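Side-chain contacts in acyl-CoA dehydrogenase (Thermus thermophilus, PDB 2Z1Q), which probably catalyses the FAD-dependent oxidation of saturated acyl-CoA to 2,3-dehydroacyl-CoA, passing the electrons to an acceptor: residues Arg40-Arg45 against Val63-Lys68; Val324-Glu329 against Glu345-Glu350; Asp444-Gln449 against Leu509-Leu514. All blocks are in the same frame, centred on the assembly; numbering follows the deposited sequence.

Interaction 1: Arg40-Arg45 against Val63-Lys68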
loop_
_atom_site.group_PDB
_atom_site.type_symbol
_atom_site.label_atom_id
_atom_site.label_comp_id
_atom_site.label_asym_id
_atom_site.label_seq_id
_atom_site.Cartn_x
_atom_site.Cartn_y
_atom_site.Cartn_z
ATOM N N ARG B 40 4.139 20.895 -18.798
ATOM C CA ARG B 40 5.396 20.517 -18.164
ATOM C C ARG B 40 6.174 21.761 -17.724
ATOM O O ARG B 40 6.807 21.761 -16.661
ATOM C CB ARG B 40 6.248 19.675 -19.117
ATOM C CG ARG B 40 5.967 18.165 -19.062
ATOM C CD ARG B 40 6.792 17.379 -20.090
ATOM N NE ARG B 40 6.120 17.259 -21.387
ATOM C CZ ARG B 40 6.703 17.492 -22.562
ATOM N NH1 ARG B 40 7.978 17.867 -22.613
ATOM N NH2 ARG B 40 6.016 17.355 -23.691
ATOM N N THR B 41 6.114 22.817 -18.533
ATOM C CA THR B 41 6.819 24.054 -18.218
ATOM C C THR B 41 6.137 24.747 -17.040
ATOM O O THR B 41 6.792 25.196 -16.099
ATOM C CB THR B 41 6.839 25.005 -19.432
ATOM O OG1 THR B 41 7.375 24.315 -20.565
ATOM C CG2 THR B 41 7.703 26.227 -19.143
ATOM N N PHE B 42 4.814 24.825 -17.110
ATOM C CA PHE B 42 4.001 25.431 -16.063
ATOM C C PHE B 42 4.283 24.801 -14.701
ATOM O O PHE B 42 4.349 25.496 -13.688
ATOM C CB PHE B 42 2.521 25.244 -16.400
ATOM C CG PHE B 42 1.585 25.738 -15.330
ATOM C CD1 PHE B 42 1.552 27.083 -14.983
ATOM C CD2 PHE B 42 0.720 24.855 -14.683
ATOM C CE1 PHE B 42 0.673 27.547 -14.015
ATOM C CE2 PHE B 42 -0.166 25.314 -13.711
ATOM C CZ PHE B 42 -0.187 26.666 -13.379
ATOM N N VAL B 43 4.460 23.482 -14.686
ATOM C CA VAL B 43 4.712 22.748 -13.450
ATOM C C VAL B 43 6.100 22.988 -12.891
ATOM O O VAL B 43 6.259 23.309 -11.711
ATOM C CB VAL B 43 4.518 21.229 -13.664
ATOM C CG1 VAL B 43 4.911 20.452 -12.413
ATOM C CG2 VAL B 43 3.081 20.954 -14.026
ATOM N N GLU B 44 7.106 22.829 -13.738
ATOM C CA GLU B 44 8.466 23.013 -13.290
ATOM C C GLU B 44 8.772 24.440 -12.841
ATOM O O GLU B 44 9.505 24.637 -11.880
ATOM C CB GLU B 44 9.441 22.599 -14.391
ATOM C CG GLU B 44 10.902 22.740 -13.979
ATOM C CD GLU B 44 11.827 22.959 -15.161
ATOM O OE1 GLU B 44 11.981 22.034 -15.989
ATOM O OE2 GLU B 44 12.399 24.067 -15.264
ATOM N N ARG B 45 8.209 25.438 -13.508
ATOM C CA ARG B 45 8.526 26.814 -13.147
ATOM C C ARG B 45 7.520 27.566 -12.270
ATOM O O ARG B 45 7.896 28.489 -11.554
ATOM C CB ARG B 45 8.772 27.636 -14.412
ATOM C CG ARG B 45 7.491 28.009 -15.131
ATOM C CD ARG B 45 7.739 28.987 -16.271
ATOM N NE ARG B 45 6.490 29.524 -16.810
ATOM C CZ ARG B 45 6.423 30.446 -17.766
ATOM N NH1 ARG B 45 7.535 30.939 -18.298
ATOM N NH2 ARG B 45 5.243 30.885 -18.189
ATOM N N VAL B 63 -4.912 30.323 -6.004
ATOM C CA VAL B 63 -5.597 31.336 -6.810
ATOM C C VAL B 63 -4.710 31.892 -7.924
ATOM O O VAL B 63 -5.059 31.835 -9.095
ATOM C CB VAL B 63 -6.120 32.490 -5.932
ATOM C CG1 VAL B 63 -6.838 33.520 -6.784
ATOM C CG2 VAL B 63 -7.068 31.946 -4.874
ATOM N N PRO B 64 -3.546 32.447 -7.565
ATOM C CA PRO B 64 -2.691 32.971 -8.625
ATOM C C PRO B 64 -2.246 31.858 -9.588
ATOM O O PRO B 64 -2.122 32.093 -10.793
ATOM C CB PRO B 64 -1.532 33.606 -7.851
ATOM C CG PRO B 64 -1.483 32.786 -6.585
ATOM C CD PRO B 64 -2.946 32.673 -6.243
ATOM N N LEU B 65 -2.013 30.652 -9.066
ATOM C CA LEU B 65 -1.608 29.525 -9.911
ATOM C C LEU B 65 -2.706 29.166 -10.891
ATOM O O LEU B 65 -2.444 28.835 -12.044
ATOM C CB LEU B 65 -1.285 28.291 -9.071
ATOM C CG LEU B 65 0.136 28.223 -8.515
ATOM C CD1 LEU B 65 0.238 27.064 -7.546
ATOM C CD2 LEU B 65 1.142 28.059 -9.656
ATOM N N MET B 66 -3.944 29.233 -10.427
ATOM C CA MET B 66 -5.074 28.900 -11.269
ATOM C C MET B 66 -5.241 29.990 -12.339
ATOM O O MET B 66 -5.626 29.699 -13.477
ATOM C CB MET B 66 -6.331 28.743 -10.401
ATOM C CG MET B 66 -7.438 27.871 -11.012
ATOM S SD MET B 66 -7.163 26.057 -11.028
ATOM C CE MET B 66 -5.982 25.880 -12.335
ATOM N N ARG B 67 -4.943 31.240 -11.982
ATOM C CA ARG B 67 -5.033 32.345 -12.932
ATOM C C ARG B 67 -3.996 32.112 -14.036
ATOM O O ARG B 67 -4.297 32.247 -15.219
ATOM C CB ARG B 67 -4.742 33.679 -12.243
ATOM C CG ARG B 67 -5.940 34.592 -12.031
ATOM C CD ARG B 67 -6.939 34.035 -11.020
ATOM N NE ARG B 67 -7.694 35.115 -10.388
ATOM C CZ ARG B 67 -8.722 34.937 -9.565
ATOM N NH1 ARG B 67 -9.135 33.712 -9.266
ATOM N NH2 ARG B 67 -9.328 35.988 -9.029
ATOM N N LYS B 68 -2.777 31.748 -13.646
ATOM C CA LYS B 68 -1.726 31.498 -14.635
ATOM C C LYS B 68 -2.101 30.363 -15.581
ATOM O O LYS B 68 -1.880 30.464 -16.786
ATOM C CB LYS B 68 -0.394 31.174 -13.957
ATOM C CG LYS B 68 0.249 32.353 -13.245
ATOM C CD LYS B 68 1.574 31.974 -12.605
ATOM C CE LYS B 68 2.223 33.185 -11.947
ATOM N NZ LYS B 68 1.411 33.695 -10.809
#
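Phe42 on helix 30-54 reaches across to Leu65 and Lys68 on helix 62-71. This helix-to-helix contact lies in the helical N-terminal domain of the acyl-CoA dehydrogenase fold. It is small and depends on one ring. No hydrogen bond or salt bridge joins the two segments.

The first kind of contact is polar atom to ring edge. Phe42 CZ lies 3.4 Å from Leu65 O, which sits near the plane of the ring. The carbonyl oxygen therefore meets the hydrogen-bearing rim and not the pi face, so the rim's slight positive charge probably favours the approach. CG of Phe42 stands anti to the backbone N (chi1 175°), and this carries the ring toward helix 62-71.

The second kind is apolar. Phe42 CZ is 4.2 Å from Leu65 CD2, at a loose van der Waals distance. Leu65 also touches Val47 and Met54 further along helix 30-54, and Phe106 on helix 106-117. Phe42 itself rests on Val47 and on Leu72. The ring is thus one part of a larger buried apolar cluster. An alanine here has no ring to meet Leu65 O, Leu65 CD2 and Lys68 CB, and a gap would probably open between the two helices.

The third kind is aliphatic chain against ring. Lys68 runs at about a right angle to Phe42 and offers only its root to the ring. The end of the lysine leads away from Phe42; Lys68 also touches Glu46 of helix 30-54. Its point of contact with the ring is the methylene: Lys68 CB sits 3.8 Å from Phe42 CE1, beside the ring edge and near the ring plane.

Interaction 2: Val324-Glu329 against Glu345-Glu350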
loop_
_atom_site.group_PDB
_atom_site.type_symbol
_atom_site.label_atom_id
_atom_site.label_comp_id
_atom_site.label_asym_id
_atom_site.label_seq_id
_atom_site.Cartn_x
_atom_site.Cartn_y
_atom_site.Cartn_z
ATOM N N VAL B 324 -9.473 7.065 -24.496
ATOM C CA VAL B 324 -9.736 8.451 -24.903
ATOM C C VAL B 324 -9.764 8.567 -26.426
ATOM O O VAL B 324 -10.541 9.341 -26.986
ATOM C CB VAL B 324 -8.668 9.427 -24.318
ATOM C CG1 VAL B 324 -9.021 10.871 -24.659
ATOM C CG2 VAL B 324 -8.606 9.271 -22.810
ATOM N N GLY B 325 -8.921 7.779 -27.087
ATOM C CA GLY B 325 -8.889 7.786 -28.538
ATOM C C GLY B 325 -10.237 7.379 -29.100
ATOM O O GLY B 325 -10.682 7.932 -30.103
ATOM N N LEU B 326 -10.896 6.415 -28.458
ATOM C CA LEU B 326 -12.215 5.954 -28.899
ATOM C C LEU B 326 -13.254 7.052 -28.715
ATOM O O LEU B 326 -14.044 7.339 -29.618
ATOM C CB LEU B 326 -12.637 4.712 -28.119
ATOM C CG LEU B 326 -11.890 3.415 -28.453
ATOM C CD1 LEU B 326 -12.165 2.351 -27.406
ATOM C CD2 LEU B 326 -12.318 2.933 -29.830
ATOM N N ILE B 327 -13.246 7.666 -27.539
ATOM C CA ILE B 327 -14.183 8.729 -27.238
ATOM C C ILE B 327 -14.073 9.855 -28.269
ATOM O O ILE B 327 -15.082 10.335 -28.790
ATOM C CB ILE B 327 -13.917 9.295 -25.824
ATOM C CG1 ILE B 327 -14.171 8.201 -24.783
ATOM C CG2 ILE B 327 -14.789 10.502 -25.568
ATOM C CD1 ILE B 327 -13.692 8.546 -23.380
ATOM N N ASP B 328 -12.847 10.269 -28.565
ATOM C CA ASP B 328 -12.640 11.339 -29.523
ATOM C C ASP B 328 -13.252 11.059 -30.891
ATOM O O ASP B 328 -13.917 11.933 -31.456
ATOM C CB ASP B 328 -11.144 11.655 -29.641
ATOM C CG ASP B 328 -10.692 12.681 -28.615
ATOM O OD1 ASP B 328 -9.472 12.858 -28.419
ATOM O OD2 ASP B 328 -11.576 13.322 -28.005
ATOM N N GLU B 329 -13.051 9.852 -31.416
ATOM C CA GLU B 329 -13.613 9.497 -32.716
ATOM C C GLU B 329 -15.137 9.530 -32.669
ATOM O O GLU B 329 -15.786 10.030 -33.582
ATOM C CB GLU B 329 -13.143 8.111 -33.156
ATOM C CG GLU B 329 -11.672 8.039 -33.537
ATOM C CD GLU B 329 -11.337 6.783 -34.325
ATOM O OE1 GLU B 329 -10.141 6.552 -34.608
ATOM O OE2 GLU B 329 -12.276 6.028 -34.666
ATOM N N GLU B 345 -20.419 8.839 -22.711
ATOM C CA GLU B 345 -21.171 7.788 -22.026
ATOM C C GLU B 345 -21.039 6.430 -22.732
ATOM O O GLU B 345 -21.171 5.383 -22.102
ATOM C CB GLU B 345 -22.646 8.176 -21.938
ATOM C CG GLU B 345 -23.546 7.114 -21.319
ATOM C CD GLU B 345 -23.110 6.738 -19.915
ATOM O OE1 GLU B 345 -22.547 7.611 -19.224
ATOM O OE2 GLU B 345 -23.337 5.582 -19.502
ATOM N N GLU B 346 -20.788 6.458 -24.037
ATOM C CA GLU B 346 -20.634 5.230 -24.811
ATOM C C GLU B 346 -19.520 4.362 -24.227
ATOM O O GLU B 346 -19.585 3.137 -24.295
ATOM C CB GLU B 346 -20.307 5.574 -26.272
ATOM C CG GLU B 346 -20.039 4.370 -27.167
ATOM C CD GLU B 346 -21.244 3.456 -27.304
ATOM O OE1 GLU B 346 -21.095 2.364 -27.890
ATOM O OE2 GLU B 346 -22.342 3.831 -26.828
ATOM N N TYR B 347 -18.503 4.997 -23.649
ATOM C CA TYR B 347 -17.392 4.247 -23.071
ATOM C C TYR B 347 -17.272 4.364 -21.547
ATOM O O TYR B 347 -16.164 4.362 -20.996
ATOM C CB TYR B 347 -16.077 4.661 -23.744
ATOM C CG TYR B 347 -16.110 4.533 -25.252
ATOM C CD1 TYR B 347 -16.658 5.544 -26.044
ATOM C CD2 TYR B 347 -15.646 3.380 -25.888
ATOM C CE1 TYR B 347 -16.749 5.411 -27.422
ATOM C CE2 TYR B 347 -15.732 3.234 -27.275
ATOM C CZ TYR B 347 -16.289 4.257 -28.031
ATOM O OH TYR B 347 -16.417 4.121 -29.392
ATOM N N ALA B 348 -18.419 4.444 -20.872
ATOM C CA ALA B 348 -18.472 4.546 -19.416
ATOM C C ALA B 348 -17.721 3.377 -18.786
ATOM O O ALA B 348 -16.987 3.546 -17.816
ATOM C CB ALA B 348 -19.936 4.559 -18.942
ATOM N N VAL B 349 -17.902 2.187 -19.351
ATOM C CA VAL B 349 -17.228 1.004 -18.842
ATOM C C VAL B 349 -15.714 1.145 -18.952
ATOM O O VAL B 349 -15.000 0.864 -17.987
ATOM C CB VAL B 349 -17.710 -0.263 -19.578
ATOM C CG1 VAL B 349 -16.929 -1.479 -19.098
ATOM C CG2 VAL B 349 -19.193 -0.457 -19.314
ATOM N N GLU B 350 -15.223 1.587 -20.108
ATOM C CA GLU B 350 -13.787 1.773 -20.299
ATOM C C GLU B 350 -13.239 2.818 -19.310
ATOM O O GLU B 350 -12.144 2.659 -18.766
ATOM C CB GLU B 350 -13.485 2.243 -21.730
ATOM C CG GLU B 350 -13.652 1.220 -22.858
ATOM C CD GLU B 350 -15.089 0.767 -23.118
ATOM O OE1 GLU B 350 -16.042 1.553 -22.920
ATOM O OE2 GLU B 350 -15.256 -0.395 -23.553
HETATM O O HOH W 1 -14.923 5.271 -31.049
#
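Tyr347 lays one face of its ring against Leu326 and Ile327 of helix 300-331. The segment 345-350 enters through a type I beta turn from Glu345 to Ala348, closed by the hydrogen bond from Ala348 N to Glu345 O, 3.2 Å. Glu345 and Glu346 turn their carboxylates to other partners, Asn261 and the backbone of Gly11.

Tyr347 follows at the N-cap position of helix 348-372. Leu326 CB makes a CH-pi contact over its ring, 3.9 Å from the centroid of the Tyr347 ring and 25° off the normal. Leu326 CB is shifted toward the rim, 3.5 Å from Tyr347 CE2. Leu326 CD1 adds a contact of 3.7 Å to Tyr347 CE2. Ile327 CG1 lies 3.9 Å from Tyr347 CD1.

The hydroxyl of Tyr347 bonds to Gln9 O. A water also donates to Tyr347 OH and, at 2.7 Å, to Leu326 O. These bonds fix the polar end of a buried ring. Glu350, a turn later, bonds through OE2 to Trp14 NE1.

A tyrosine at the N-cap position of helix 348-372 thus packs its face on helix 300-331. The contact joins two long helices of the helical C-terminal domain of acyl-CoA dehydrogenases.

Interaction 3: Asp444-Gln449 against Leu509-Leu514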
loop_
_atom_site.group_PDB
_atom_site.type_symbol
_atom_site.label_atom_id
_atom_site.label_comp_id
_atom_site.label_asym_id
_atom_site.label_seq_id
_atom_site.Cartn_x
_atom_site.Cartn_y
_atom_site.Cartn_z
ATOM N N ASP B 444 0.340 -15.960 -33.054
ATOM C CA ASP B 444 0.074 -14.789 -32.236
ATOM C C ASP B 444 -0.679 -15.297 -31.012
ATOM O O ASP B 444 -1.747 -14.798 -30.651
ATOM C CB ASP B 444 -0.762 -13.779 -33.016
ATOM C CG ASP B 444 -0.449 -12.354 -32.627
ATOM O OD1 ASP B 444 -0.910 -11.428 -33.327
ATOM O OD2 ASP B 444 0.265 -12.165 -31.616
ATOM N N LEU B 445 -0.102 -16.320 -30.389
ATOM C CA LEU B 445 -0.676 -16.954 -29.216
ATOM C C LEU B 445 -0.936 -15.942 -28.110
ATOM O O LEU B 445 -1.905 -16.071 -27.361
ATOM C CB LEU B 445 0.259 -18.061 -28.700
ATOM C CG LEU B 445 0.731 -19.129 -29.698
ATOM C CD1 LEU B 445 1.901 -18.584 -30.510
ATOM C CD2 LEU B 445 1.159 -20.392 -28.954
ATOM N N GLU B 446 -0.077 -14.932 -28.009
ATOM C CA GLU B 446 -0.253 -13.921 -26.979
ATOM C C GLU B 446 -1.606 -13.248 -27.133
ATOM O O GLU B 446 -2.354 -13.127 -26.163
ATOM C CB GLU B 446 0.869 -12.886 -27.043
ATOM C CG GLU B 446 2.239 -13.469 -26.778
ATOM C CD GLU B 446 3.293 -12.403 -26.601
ATOM O OE1 GLU B 446 3.350 -11.488 -27.449
ATOM O OE2 GLU B 446 4.062 -12.479 -25.619
ATOM N N LEU B 447 -1.924 -12.827 -28.353
ATOM C CA LEU B 447 -3.209 -12.186 -28.613
ATOM C C LEU B 447 -4.339 -13.173 -28.401
ATOM O O LEU B 447 -5.473 -12.781 -28.130
ATOM C CB LEU B 447 -3.268 -11.622 -30.039
ATOM C CG LEU B 447 -2.521 -10.306 -30.271
ATOM C CD1 LEU B 447 -2.842 -9.768 -31.652
ATOM C CD2 LEU B 447 -2.928 -9.295 -29.214
ATOM N N HIS B 448 -4.028 -14.458 -28.524
ATOM C CA HIS B 448 -5.026 -15.496 -28.322
ATOM C C HIS B 448 -5.385 -15.600 -26.837
ATOM O O HIS B 448 -6.550 -15.730 -26.476
ATOM C CB HIS B 448 -4.502 -16.849 -28.808
ATOM C CG HIS B 448 -5.456 -17.979 -28.569
ATOM N ND1 HIS B 448 -5.050 -19.212 -28.108
ATOM C CD2 HIS B 448 -6.799 -18.059 -28.724
ATOM C CE1 HIS B 448 -6.103 -20.003 -27.984
ATOM N NE2 HIS B 448 -7.177 -19.328 -28.352
ATOM N N GLN B 449 -4.370 -15.552 -25.984
ATOM C CA GLN B 449 -4.587 -15.634 -24.542
ATOM C C GLN B 449 -5.476 -14.468 -24.119
ATOM O O GLN B 449 -6.323 -14.598 -23.231
ATOM C CB GLN B 449 -3.239 -15.594 -23.820
ATOM C CG GLN B 449 -2.250 -16.612 -24.369
ATOM C CD GLN B 449 -0.888 -16.523 -23.724
ATOM O OE1 GLN B 449 -0.368 -15.432 -23.500
ATOM N NE2 GLN B 449 -0.296 -17.673 -23.427
ATOM N N LEU B 509 7.472 -5.368 -22.167
ATOM C CA LEU B 509 6.607 -4.855 -21.113
ATOM C C LEU B 509 5.233 -5.467 -21.212
ATOM O O LEU B 509 4.601 -5.780 -20.199
ATOM C CB LEU B 509 6.500 -3.333 -21.197
ATOM C CG LEU B 509 7.817 -2.586 -20.977
ATOM C CD1 LEU B 509 7.545 -1.097 -21.075
ATOM C CD2 LEU B 509 8.429 -2.937 -19.618
ATOM N N ALA B 510 4.783 -5.651 -22.446
ATOM C CA ALA B 510 3.478 -6.230 -22.687
ATOM C C ALA B 510 3.446 -7.690 -22.229
ATOM O O ALA B 510 2.455 -8.144 -21.668
ATOM C CB ALA B 510 3.140 -6.132 -24.158
ATOM N N ARG B 511 4.543 -8.408 -22.461
ATOM C CA ARG B 511 4.636 -9.828 -22.104
ATOM C C ARG B 511 4.655 -10.024 -20.586
ATOM O O ARG B 511 4.023 -10.936 -20.057
ATOM C CB ARG B 511 5.888 -10.444 -22.763
ATOM C CG ARG B 511 6.021 -11.964 -22.672
ATOM C CD ARG B 511 7.134 -12.471 -23.596
ATOM N NE ARG B 511 6.863 -12.091 -24.980
ATOM C CZ ARG B 511 7.644 -11.303 -25.714
ATOM N NH1 ARG B 511 7.297 -11.011 -26.961
ATOM N NH2 ARG B 511 8.771 -10.814 -25.208
ATOM N N ILE B 512 5.379 -9.154 -19.895
ATOM C CA ILE B 512 5.478 -9.195 -18.446
ATOM C C ILE B 512 4.100 -9.019 -17.809
ATOM O O ILE B 512 3.754 -9.703 -16.845
ATOM C CB ILE B 512 6.423 -8.074 -17.974
ATOM C CG1 ILE B 512 7.867 -8.480 -18.264
ATOM C CG2 ILE B 512 6.189 -7.749 -16.504
ATOM C CD1 ILE B 512 8.849 -7.380 -17.995
ATOM N N TYR B 513 3.312 -8.111 -18.373
ATOM C CA TYR B 513 1.979 -7.813 -17.867
ATOM C C TYR B 513 1.006 -8.948 -18.184
ATOM O O TYR B 513 0.228 -9.384 -17.321
ATOM C CB TYR B 513 1.484 -6.494 -18.478
ATOM C CG TYR B 513 0.166 -6.043 -17.918
ATOM C CD1 TYR B 513 0.119 -5.248 -16.775
ATOM C CD2 TYR B 513 -1.036 -6.493 -18.459
ATOM C CE1 TYR B 513 -1.079 -4.920 -16.179
ATOM C CE2 TYR B 513 -2.260 -6.170 -17.860
ATOM C CZ TYR B 513 -2.263 -5.384 -16.710
ATOM O OH TYR B 513 -3.413 -5.095 -16.019
ATOM N N LEU B 514 1.058 -9.419 -19.425
ATOM C CA LEU B 514 0.207 -10.504 -19.897
ATOM C C LEU B 514 0.328 -11.776 -19.041
ATOM O O LEU B 514 -0.678 -12.304 -18.553
ATOM C CB LEU B 514 0.554 -10.824 -21.354
ATOM C CG LEU B 514 -0.132 -12.046 -21.961
ATOM C CD1 LEU B 514 -1.631 -11.880 -21.829
ATOM C CD2 LEU B 514 0.264 -12.212 -23.423
#
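Glu446 reaches from helix 445-468 to Leu514 and Arg511 on helix 505-528. The axes of these short segments come within 11.5 Å and run at 40° to each other.

The glutamate starts in apolar surroundings. Glu446 CB lies 3.7 Å from Leu514 CD2, and CG is a little further from the same methyl. Beyond CG the chain runs extended and brings the carboxylate level with Arg511. There Glu446 OE2 accepts a salt-bridging hydrogen bond from Arg511 NE at 2.9 Å, with an N-H...O angle of 151°. The donor meets the syn side of OE2 but is tilted out of the carboxylate plane. The carboxylate and guanidinium planes are 21° apart. Arg511 bends at chi3, which presents its NE edge to the acid. The other oxygen, Glu446 OE1, forms a salt bridge with Arg500 NH1 on helix 476-502.

Gln449, one turn on, meets the same methyl. Gln449 OE1 is 3.3 Å from Leu514 CD2, an oxygen-to-methyl contact. Leu514 also packs on Leu496.

Each oxygen of Glu446 is therefore held by a different arginine. This probably limits rotation of the carboxylate, and two positive partners probably keep it ionised. The added pairing of Arg500 with the poorly ordered Asp444 is less certain. Through Arg511 and Arg500, Glu446 ties helix 445-468 to helices 505-528 and 476-502.

In the fold
The three contacts follow one another along the chain and do not touch. Interactions 1 and 2 have centres about 29 Å apart, interactions 2 and 3 about 24 Å, and interactions 1 and 3 about 40 Å. Interaction 1 lies in the N-terminal domain, interaction 2 in the helical C-terminal domain. Helix 300-331 links the last two: it supplies one segment of interaction 2, and its Ser311 meets Ile512 and Tyr513 of interaction 3. None of the contacts lies at an FAD pocket. Even so, helix 300-331 carries Ile302, and helix 348-372 ends at Ile372. Interaction 2 thus joins two helices that each contribute a residue to an FAD pocket.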